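Aminopeptidase N family protein (Idiomarina loihiensis L2TR, PDB 4FGM) probably acts as a zinc-dependent aminopeptidase that removes residues from the amino-terminal ends of peptides. Local coordinates at residues S338-G343 with Y376-A381; T360-Q365 with N371-Y376; A381-S386 with D442-K447. All blocks are in the same frame, centred on the assembly; numbering follows the deposited sequence.

Interaction 1 (S338-G343 with Y376-A381). With MAE (maleic acid), chain B.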
loop_
_atom_site.group_PDB
_atom_site.type_symbol
_atom_site.label_atom_id
_atom_site.label_comp_id
_atom_site.label_asym_id
_atom_site.label_seq_id
_atom_site.Cartn_x
_atom_site.Cartn_y
_atom_site.Cartn_z
ATOM N N SER A 338 7.948 3.803 -16.897
ATOM C CA SER A 338 6.920 3.788 -17.932
ATOM C C SER A 338 5.557 4.268 -17.438
ATOM O O SER A 338 4.846 4.976 -18.146
ATOM C CB SER A 338 6.779 2.380 -18.510
ATOM O OG SER A 338 8.016 1.916 -19.014
ATOM N N ARG A 339 5.190 3.885 -16.223
ATOM C CA ARG A 339 3.900 4.289 -15.682
ATOM C C ARG A 339 3.807 5.791 -15.443
ATOM O O ARG A 339 2.792 6.410 -15.750
ATOM C CB ARG A 339 3.604 3.534 -14.383
ATOM C CG ARG A 339 3.514 2.020 -14.551
ATOM C CD ARG A 339 2.869 1.382 -13.334
ATOM N NE ARG A 339 3.551 1.755 -12.098
ATOM C CZ ARG A 339 4.505 1.034 -11.515
ATOM N NH1 ARG A 339 4.895 -0.115 -12.053
ATOM N NH2 ARG A 339 5.069 1.463 -10.392
ATOM N N VAL A 340 4.861 6.383 -14.897
ATOM C CA VAL A 340 4.845 7.813 -14.635
ATOM C C VAL A 340 4.759 8.606 -15.934
ATOM O O VAL A 340 3.988 9.562 -16.032
ATOM C CB VAL A 340 6.114 8.263 -13.868
ATOM C CG1 VAL A 340 6.129 9.775 -13.720
ATOM C CG2 VAL A 340 6.151 7.602 -12.499
ATOM N N GLU A 341 5.539 8.187 -16.929
ATOM C CA GLU A 341 5.589 8.868 -18.220
ATOM C C GLU A 341 4.423 8.609 -19.173
ATOM O O GLU A 341 4.259 9.328 -20.159
ATOM C CB GLU A 341 6.894 8.515 -18.937
ATOM C CG GLU A 341 8.159 8.947 -18.205
ATOM C CD GLU A 341 8.148 10.420 -17.827
ATOM O OE1 GLU A 341 7.698 11.245 -18.650
ATOM O OE2 GLU A 341 8.598 10.751 -16.709
ATOM N N ARG A 342 3.609 7.604 -18.871
ATOM C CA ARG A 342 2.489 7.239 -19.728
ATOM C C ARG A 342 1.386 8.272 -19.936
ATOM O O ARG A 342 0.971 8.507 -21.070
ATOM C CB ARG A 342 1.849 5.940 -19.221
ATOM C CG ARG A 342 0.704 5.421 -20.085
ATOM C CD ARG A 342 1.178 5.048 -21.488
ATOM N NE ARG A 342 0.510 5.838 -22.524
ATOM C CZ ARG A 342 -0.340 5.337 -23.411
ATOM N NH1 ARG A 342 -0.630 4.045 -23.396
ATOM N NH2 ARG A 342 -0.901 6.130 -24.307
ATOM N N GLY A 343 0.911 8.886 -18.857
ATOM C CA GLY A 343 -0.182 9.836 -18.993
ATOM C C GLY A 343 0.083 11.314 -18.803
ATOM O O GLY A 343 1.119 11.720 -18.276
ATOM N N TYR A 376 2.165 9.749 -6.263
ATOM C CA TYR A 376 3.226 10.155 -5.349
ATOM C C TYR A 376 4.033 8.921 -4.973
ATOM O O TYR A 376 5.122 9.021 -4.403
ATOM C CB TYR A 376 2.659 10.858 -4.108
ATOM C CG TYR A 376 1.543 10.134 -3.381
ATOM C CD1 TYR A 376 1.818 9.079 -2.507
ATOM C CD2 TYR A 376 0.210 10.535 -3.538
ATOM C CE1 TYR A 376 0.796 8.444 -1.802
ATOM C CE2 TYR A 376 -0.821 9.907 -2.840
ATOM C CZ TYR A 376 -0.520 8.863 -1.973
ATOM O OH TYR A 376 -1.533 8.245 -1.278
ATOM N N TYR A 377 3.499 7.751 -5.322
ATOM C CA TYR A 377 4.182 6.487 -5.077
ATOM C C TYR A 377 5.246 6.329 -6.154
ATOM O O TYR A 377 6.440 6.254 -5.866
ATOM C CB TYR A 377 3.219 5.305 -5.205
ATOM C CG TYR A 377 2.382 5.013 -3.992
ATOM C CD1 TYR A 377 2.889 4.254 -2.937
ATOM C CD2 TYR A 377 1.068 5.466 -3.908
ATOM C CE1 TYR A 377 2.104 3.950 -1.829
ATOM C CE2 TYR A 377 0.276 5.167 -2.806
ATOM C CZ TYR A 377 0.801 4.407 -1.776
ATOM O OH TYR A 377 0.011 4.081 -0.708
ATOM N N ALA A 378 4.785 6.278 -7.403
ATOM C CA ALA A 378 5.658 6.089 -8.560
ATOM C C ALA A 378 6.620 7.243 -8.811
ATOM O O ALA A 378 7.824 7.024 -8.955
ATOM C CB ALA A 378 4.819 5.823 -9.807
ATOM N N LYS A 379 6.106 8.470 -8.868
ATOM C CA LYS A 379 6.997 9.594 -9.100
ATOM C C LYS A 379 7.911 9.811 -7.892
ATOM O O LYS A 379 9.061 10.231 -8.038
ATOM C CB LYS A 379 6.219 10.872 -9.412
ATOM C CG LYS A 379 7.137 11.968 -9.926
ATOM C CD LYS A 379 6.399 13.196 -10.413
ATOM C CE LYS A 379 7.393 14.216 -10.965
ATOM N NZ LYS A 379 6.723 15.432 -11.511
ATOM N N GLY A 380 7.401 9.520 -6.700
ATOM C CA GLY A 380 8.223 9.663 -5.512
ATOM C C GLY A 380 9.368 8.671 -5.625
ATOM O O GLY A 380 10.498 8.939 -5.211
ATOM N N ALA A 381 9.078 7.515 -6.209
ATOM C CA ALA A 381 10.087 6.484 -6.374
ATOM C C ALA A 381 11.173 6.957 -7.332
ATOM O O ALA A 381 12.355 6.684 -7.122
ATOM C CB ALA A 381 9.447 5.203 -6.891
HETATM C C1 MAE B . 0.876 1.625 1.663
HETATM O O1 MAE B . 0.876 2.890 1.463
HETATM O O2 MAE B . 1.713 1.156 2.468
HETATM C C2 MAE B . -0.147 0.816 0.964
HETATM C C3 MAE B . -1.461 0.708 1.144
HETATM C C4 MAE B . -2.265 1.411 2.138
HETATM O O3 MAE B . -1.839 2.199 3.004
HETATM O O4 MAE B . -3.492 1.201 2.044
#
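Val-340, near the end of helix 326-342, meets Ala-378 and Lys-379 in the first turn of helix 378-394, and it makes the largest share of this small buried contact. From CB, which points toward the other helix, the side chain forks. Branch CG1 is anti to the backbone N (chi1 175°), a torsion that puts CG2 beside that nitrogen and directs it at the neighbouring helix. CG2 is the branch that packs: it lies 3.5 Å from Ala-378 CB and 3.7 Å from Lys-379 N. CG1 reaches only the root of the lysine, with CG1 of Val-340 4.4 Å from CB of Lys-379. A branched but short residue facing a methyl suits helices this close, since the CA atoms of Val-340 and Lys-379 are 6.2 Å apart. At the margin, the Arg-339 guanidinium approaches the Ala-378 methyl obliquely, its NH2 4.4 Å from CB. Lys-379 gives the interface only the start of its side chain; the rest runs fully extended away from helix 326-342, and its NZ bonds to the carbonyl O of Glu-448. Tyr-377, by contrast, directs its ring away from this packing, and its OH donates a hydrogen bond of 2.6 Å to O1 of the bound maleic acid; that O1 lies at the edge of the ring, in its plane. The packed helix start thus leads directly into the ligand pocket of an M61-type metallopeptidase, beside the zinc held by His-273, His-277 and Glu-307, the first two in an HExxH helix.

Interaction 2 (T360-Q365 with N371-Y376)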
loop_
_atom_site.group_PDB
_atom_site.type_symbol
_atom_site.label_atom_id
_atom_site.label_comp_id
_atom_site.label_asym_id
_atom_site.label_seq_id
_atom_site.Cartn_x
_atom_site.Cartn_y
_atom_site.Cartn_z
ATOM N N THR A 360 -8.943 12.556 -1.796
ATOM C CA THR A 360 -9.909 12.640 -2.877
ATOM C C THR A 360 -9.324 12.256 -4.233
ATOM O O THR A 360 -9.700 11.241 -4.826
ATOM C CB THR A 360 -10.477 14.061 -2.979
ATOM O OG1 THR A 360 -9.394 14.995 -3.078
ATOM C CG2 THR A 360 -11.313 14.389 -1.752
ATOM N N LYS A 361 -8.400 13.072 -4.719
ATOM C CA LYS A 361 -7.778 12.833 -6.012
ATOM C C LYS A 361 -7.162 11.454 -6.186
ATOM O O LYS A 361 -7.332 10.827 -7.226
ATOM C CB LYS A 361 -6.719 13.895 -6.283
ATOM C CG LYS A 361 -7.304 15.250 -6.589
ATOM C CD LYS A 361 -7.902 15.297 -7.980
ATOM C CE LYS A 361 -8.331 16.718 -8.328
ATOM N NZ LYS A 361 -8.784 16.831 -9.740
ATOM N N PHE A 362 -6.454 10.971 -5.174
ATOM C CA PHE A 362 -5.814 9.669 -5.298
ATOM C C PHE A 362 -6.673 8.491 -4.853
ATOM O O PHE A 362 -6.936 7.594 -5.643
ATOM C CB PHE A 362 -4.483 9.664 -4.539
ATOM C CG PHE A 362 -3.586 8.519 -4.905
ATOM C CD1 PHE A 362 -3.621 7.327 -4.184
ATOM C CD2 PHE A 362 -2.722 8.621 -5.994
ATOM C CE1 PHE A 362 -2.804 6.250 -4.543
ATOM C CE2 PHE A 362 -1.900 7.549 -6.366
ATOM C CZ PHE A 362 -1.941 6.362 -5.639
ATOM N N TYR A 363 -7.120 8.491 -3.602
ATOM C CA TYR A 363 -7.931 7.381 -3.096
ATOM C C TYR A 363 -9.336 7.265 -3.685
ATOM O O TYR A 363 -9.978 6.233 -3.556
ATOM C CB TYR A 363 -8.022 7.427 -1.564
ATOM C CG TYR A 363 -6.826 6.804 -0.882
ATOM C CD1 TYR A 363 -5.663 7.538 -0.653
ATOM C CD2 TYR A 363 -6.847 5.463 -0.493
ATOM C CE1 TYR A 363 -4.554 6.950 -0.053
ATOM C CE2 TYR A 363 -5.750 4.868 0.104
ATOM C CZ TYR A 363 -4.603 5.613 0.325
ATOM O OH TYR A 363 -3.516 5.017 0.931
ATOM N N GLN A 364 -9.817 8.325 -4.316
ATOM C CA GLN A 364 -11.134 8.294 -4.933
ATOM C C GLN A 364 -10.956 8.506 -6.436
ATOM O O GLN A 364 -11.865 8.969 -7.123
ATOM C CB GLN A 364 -12.031 9.386 -4.340
ATOM C CG GLN A 364 -12.383 9.176 -2.870
ATOM C CD GLN A 364 -13.274 10.275 -2.311
ATOM O OE1 GLN A 364 -14.373 10.519 -2.819
ATOM N NE2 GLN A 364 -12.806 10.940 -1.258
ATOM N N GLN A 365 -9.769 8.163 -6.934
ATOM C CA GLN A 365 -9.454 8.299 -8.350
ATOM C C GLN A 365 -10.330 7.362 -9.167
ATOM O O GLN A 365 -10.867 6.385 -8.643
ATOM C CB GLN A 365 -7.973 7.974 -8.620
ATOM C CG GLN A 365 -7.534 6.542 -8.262
ATOM C CD GLN A 365 -6.071 6.256 -8.625
ATOM O OE1 GLN A 365 -5.780 5.691 -9.678
ATOM N NE2 GLN A 365 -5.146 6.666 -7.754
ATOM N N ASN A 371 -4.945 10.861 -16.845
ATOM C CA ASN A 371 -5.017 12.158 -17.523
ATOM C C ASN A 371 -5.044 13.360 -16.578
ATOM O O ASN A 371 -4.852 14.499 -17.014
ATOM C CB ASN A 371 -6.287 12.259 -18.377
ATOM C CG ASN A 371 -6.467 11.094 -19.328
ATOM O OD1 ASN A 371 -5.564 10.750 -20.096
ATOM N ND2 ASN A 371 -7.652 10.492 -19.296
ATOM N N SER A 372 -5.280 13.120 -15.291
ATOM C CA SER A 372 -5.422 14.235 -14.358
ATOM C C SER A 372 -4.636 14.226 -13.057
ATOM O O SER A 372 -4.631 15.230 -12.348
ATOM C CB SER A 372 -6.907 14.411 -14.027
ATOM O OG SER A 372 -7.442 13.207 -13.489
ATOM N N ILE A 373 -3.995 13.115 -12.717
ATOM C CA ILE A 373 -3.224 13.073 -11.479
ATOM C C ILE A 373 -1.892 12.379 -11.685
ATOM O O ILE A 373 -1.628 11.810 -12.742
ATOM C CB ILE A 373 -3.980 12.336 -10.335
ATOM C CG1 ILE A 373 -4.024 10.838 -10.611
ATOM C CG2 ILE A 373 -5.393 12.889 -10.186
ATOM C CD1 ILE A 373 -4.580 10.029 -9.453
ATOM N N VAL A 374 -1.038 12.446 -10.674
ATOM C CA VAL A 374 0.257 11.790 -10.747
ATOM C C VAL A 374 0.380 10.942 -9.484
ATOM O O VAL A 374 -0.227 11.257 -8.466
ATOM C CB VAL A 374 1.406 12.827 -10.830
ATOM C CG1 VAL A 374 1.542 13.582 -9.511
ATOM C CG2 VAL A 374 2.708 12.126 -11.209
ATOM N N SER A 375 1.141 9.858 -9.552
ATOM C CA SER A 375 1.301 8.976 -8.402
ATOM C C SER A 375 2.459 9.419 -7.517
ATOM O O SER A 375 3.609 9.468 -7.966
ATOM C CB SER A 375 1.542 7.539 -8.877
ATOM O OG SER A 375 1.715 6.648 -7.788
ATOM N N TYR A 376 2.165 9.749 -6.263
ATOM C CA TYR A 376 3.226 10.155 -5.349
ATOM C C TYR A 376 4.033 8.921 -4.973
ATOM O O TYR A 376 5.122 9.021 -4.403
ATOM C CB TYR A 376 2.659 10.858 -4.108
ATOM C CG TYR A 376 1.543 10.134 -3.381
ATOM C CD1 TYR A 376 1.818 9.079 -2.507
ATOM C CD2 TYR A 376 0.210 10.535 -3.538
ATOM C CE1 TYR A 376 0.796 8.444 -1.802
ATOM C CE2 TYR A 376 -0.821 9.907 -2.840
ATOM C CZ TYR A 376 -0.520 8.863 -1.973
ATOM O OH TYR A 376 -1.533 8.245 -1.278
HETATM O O HOH W 1 -8.904 13.928 -10.997
HETATM O O HOH W 2 -6.104 17.056 -10.995
HETATM O O HOH W 3 -0.953 6.261 0.377
#
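Chi1 of 51° sets CG of Tyr-376 between its backbone N and carbonyl carbon and swings the phenol to Phe-362, whose own CG, anti to the backbone N (chi1 -164°), brings its ring to meet it. The ring planes stand at 41°, with centroids 4.7 Å apart, an oblique pairing in which CE2 of Tyr-376 sits over one face of Phe-362, offset toward the rim. Gln-365 NE2 lies over the opposite face, and at one side CE2 of Phe-362 is 4.0 Å from Ser-375 OG, whose polar partner is Ala-378 N. With an alanine here instead of Phe-362, CE2 of Tyr-376 would probably lose the face it rests on, leaving that side of the tyrosine ring less firmly held. Ile-373 packs with its CD1 3.6 Å from Lys-361 O and 4.2 Å from Phe-362 CD2. Towards the surface the chemistry becomes polar: Lys-361 NZ gives hydrogen bonds to two waters, one donating to Ser-372 OG and the other to Ser-372 O, so a long, flexible lysine reaches the Ser-372 hydroxyl and backbone through solvent. A third water joins the two phenols, 2.9 Å from Tyr-363 OH and 2.6 Å from Tyr-376 OH, lying in the plane of the Tyr-376 ring. Tyr-363 lines the maleic acid pocket, while Tyr-376, touching the zinc ligand Glu-307, is a second-shell residue of the HExxH zinc site.

Interaction 3 (A381-S386 with D442-K447)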
loop_
_atom_site.group_PDB
_atom_site.type_symbol
_atom_site.label_atom_id
_atom_site.label_comp_id
_atom_site.label_asym_id
_atom_site.label_seq_id
_atom_site.Cartn_x
_atom_site.Cartn_y
_atom_site.Cartn_z
ATOM N N ALA A 381 9.078 7.515 -6.209
ATOM C CA ALA A 381 10.087 6.484 -6.374
ATOM C C ALA A 381 11.173 6.957 -7.332
ATOM O O ALA A 381 12.355 6.684 -7.122
ATOM C CB ALA A 381 9.447 5.203 -6.891
ATOM N N LEU A 382 10.774 7.664 -8.385
ATOM C CA LEU A 382 11.741 8.163 -9.350
ATOM C C LEU A 382 12.567 9.300 -8.732
ATOM O O LEU A 382 13.746 9.475 -9.055
ATOM C CB LEU A 382 11.028 8.627 -10.624
ATOM C CG LEU A 382 10.295 7.511 -11.378
ATOM C CD1 LEU A 382 9.679 8.072 -12.644
ATOM C CD2 LEU A 382 11.257 6.387 -11.718
ATOM N N ILE A 383 11.947 10.063 -7.836
ATOM C CA ILE A 383 12.642 11.142 -7.150
ATOM C C ILE A 383 13.730 10.493 -6.301
ATOM O O ILE A 383 14.886 10.918 -6.316
ATOM C CB ILE A 383 11.689 11.924 -6.225
ATOM C CG1 ILE A 383 10.756 12.799 -7.064
ATOM C CG2 ILE A 383 12.494 12.746 -5.217
ATOM C CD1 ILE A 383 9.817 13.668 -6.244
ATOM N N ALA A 384 13.351 9.452 -5.563
ATOM C CA ALA A 384 14.294 8.732 -4.712
ATOM C C ALA A 384 15.444 8.190 -5.555
ATOM O O ALA A 384 16.601 8.253 -5.148
ATOM C CB ALA A 384 13.583 7.579 -3.982
ATOM N N LEU A 385 15.119 7.653 -6.728
ATOM C CA LEU A 385 16.132 7.113 -7.630
ATOM C C LEU A 385 17.120 8.208 -8.003
ATOM O O LEU A 385 18.333 7.997 -7.999
ATOM C CB LEU A 385 15.489 6.585 -8.911
ATOM C CG LEU A 385 16.464 6.309 -10.061
ATOM C CD1 LEU A 385 17.236 5.024 -9.783
ATOM C CD2 LEU A 385 15.696 6.205 -11.371
ATOM N N SER A 386 16.580 9.379 -8.329
ATOM C CA SER A 386 17.396 10.518 -8.723
ATOM C C SER A 386 18.337 10.942 -7.600
ATOM O O SER A 386 19.538 11.095 -7.816
ATOM C CB SER A 386 16.503 11.694 -9.117
ATOM O OG SER A 386 15.594 11.327 -10.141
ATOM N N ASP A 442 11.849 21.359 -8.216
ATOM C CA ASP A 442 11.113 21.173 -9.464
ATOM C C ASP A 442 10.402 19.830 -9.431
ATOM O O ASP A 442 9.264 19.711 -9.880
ATOM C CB ASP A 442 12.048 21.229 -10.680
ATOM C CG ASP A 442 12.652 22.612 -10.893
ATOM O OD1 ASP A 442 12.036 23.607 -10.453
ATOM O OD2 ASP A 442 13.735 22.702 -11.512
ATOM N N ALA A 443 11.080 18.825 -8.884
ATOM C CA ALA A 443 10.522 17.483 -8.784
ATOM C C ALA A 443 9.306 17.478 -7.868
ATOM O O ALA A 443 8.339 16.752 -8.100
ATOM C CB ALA A 443 11.578 16.519 -8.246
ATOM N N LEU A 444 9.365 18.315 -6.838
ATOM C CA LEU A 444 8.313 18.412 -5.839
ATOM C C LEU A 444 7.141 19.349 -6.132
ATOM O O LEU A 444 5.995 19.030 -5.804
ATOM C CB LEU A 444 8.935 18.815 -4.494
ATOM C CG LEU A 444 9.226 17.771 -3.406
ATOM C CD1 LEU A 444 9.916 16.546 -3.972
ATOM C CD2 LEU A 444 10.079 18.427 -2.334
ATOM N N TYR A 445 7.411 20.495 -6.747
ATOM C CA TYR A 445 6.347 21.464 -6.989
ATOM C C TYR A 445 5.982 21.773 -8.440
ATOM O O TYR A 445 4.970 22.413 -8.695
ATOM C CB TYR A 445 6.685 22.751 -6.229
ATOM C CG TYR A 445 6.924 22.486 -4.755
ATOM C CD1 TYR A 445 5.865 22.161 -3.906
ATOM C CD2 TYR A 445 8.215 22.480 -4.227
ATOM C CE1 TYR A 445 6.087 21.830 -2.566
ATOM C CE2 TYR A 445 8.451 22.146 -2.885
ATOM C CZ TYR A 445 7.382 21.822 -2.062
ATOM O OH TYR A 445 7.604 21.483 -0.745
ATOM N N ASN A 446 6.796 21.331 -9.390
ATOM C CA ASN A 446 6.473 21.563 -10.794
ATOM C C ASN A 446 5.686 20.371 -11.343
ATOM O O ASN A 446 5.591 19.319 -10.698
ATOM C CB ASN A 446 7.740 21.765 -11.635
ATOM C CG ASN A 446 8.338 23.155 -11.475
ATOM O OD1 ASN A 446 7.714 24.061 -10.921
ATOM N ND2 ASN A 446 9.553 23.329 -11.981
ATOM N N LYS A 447 5.121 20.541 -12.532
ATOM C CA LYS A 447 4.347 19.481 -13.166
ATOM C C LYS A 447 4.979 19.128 -14.510
ATOM O O LYS A 447 4.422 19.425 -15.566
ATOM C CB LYS A 447 2.905 19.951 -13.362
ATOM C CG LYS A 447 2.254 20.442 -12.090
ATOM C CD LYS A 447 0.947 21.158 -12.375
ATOM C CE LYS A 447 0.329 21.696 -11.095
ATOM N NZ LYS A 447 -0.863 22.543 -11.366
#
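Ile-383 packs against Ala-443 and Leu-444, joining helix 378-394 to the last turn of helix 437-445 in a compact helix-helix contact, with the Ile-383 side chain about 11 Å from that of the zinc ligand Glu-307. The contact across the segments is apolar. An extended chi2 of -177° carries CD1 of Ile-383 out to the other helix, 3.7 Å from Leu-444 CD1, and the two side chains cross at about a right angle. Ala-443 presents its CB toward the isoleucine, 3.9 Å from CD1; so small a residue lets the helices come close, with the CA atoms of Ile-383 and Ala-443 6.9 Å apart. Leu-440, a turn earlier, adds to the same apolar surface around Ile-383. The polar bonds run within each helix or outward from it. Leu-385 N and Ser-386 N bond to Ala-381 O and Leu-382 O, and Asn-446 N to Asp-442 O, closing the helix just before Asn-446 leaves helical geometry. Leu-444 O is bonded to Thr-352 OG1, and Tyr-445 OH, on the exposed side, to Glu-301. The Ile-383 methyl also comes against the backbone without bonding: CD1 lies 3.9 Å from Ala-443 O.

Interactions 1 and 3 both use helix 378-394, sharing Ala-381, and are buried and mainly apolar in their helix packing, with small or branched aliphatic residues setting the helix spacing; Val-340 CG2 meets Leu-382 CD1 at 3.6 Å, joining them. Interaction 2 is partly exposed, and it alone mixes aromatic packing with water bridges, as befits segments at helix ends beside the ligand pocket. It is nested in the chain loop closed by interaction 1 and shares Tyr-376 with it; Tyr-377 CD2 also packs 3.6 Å from Phe-362 CZ. The contacts thus pass from the partly exposed pocket side, through the lead-in to helix 378-394 that carries Tyr-377, to the helical core of interaction 3.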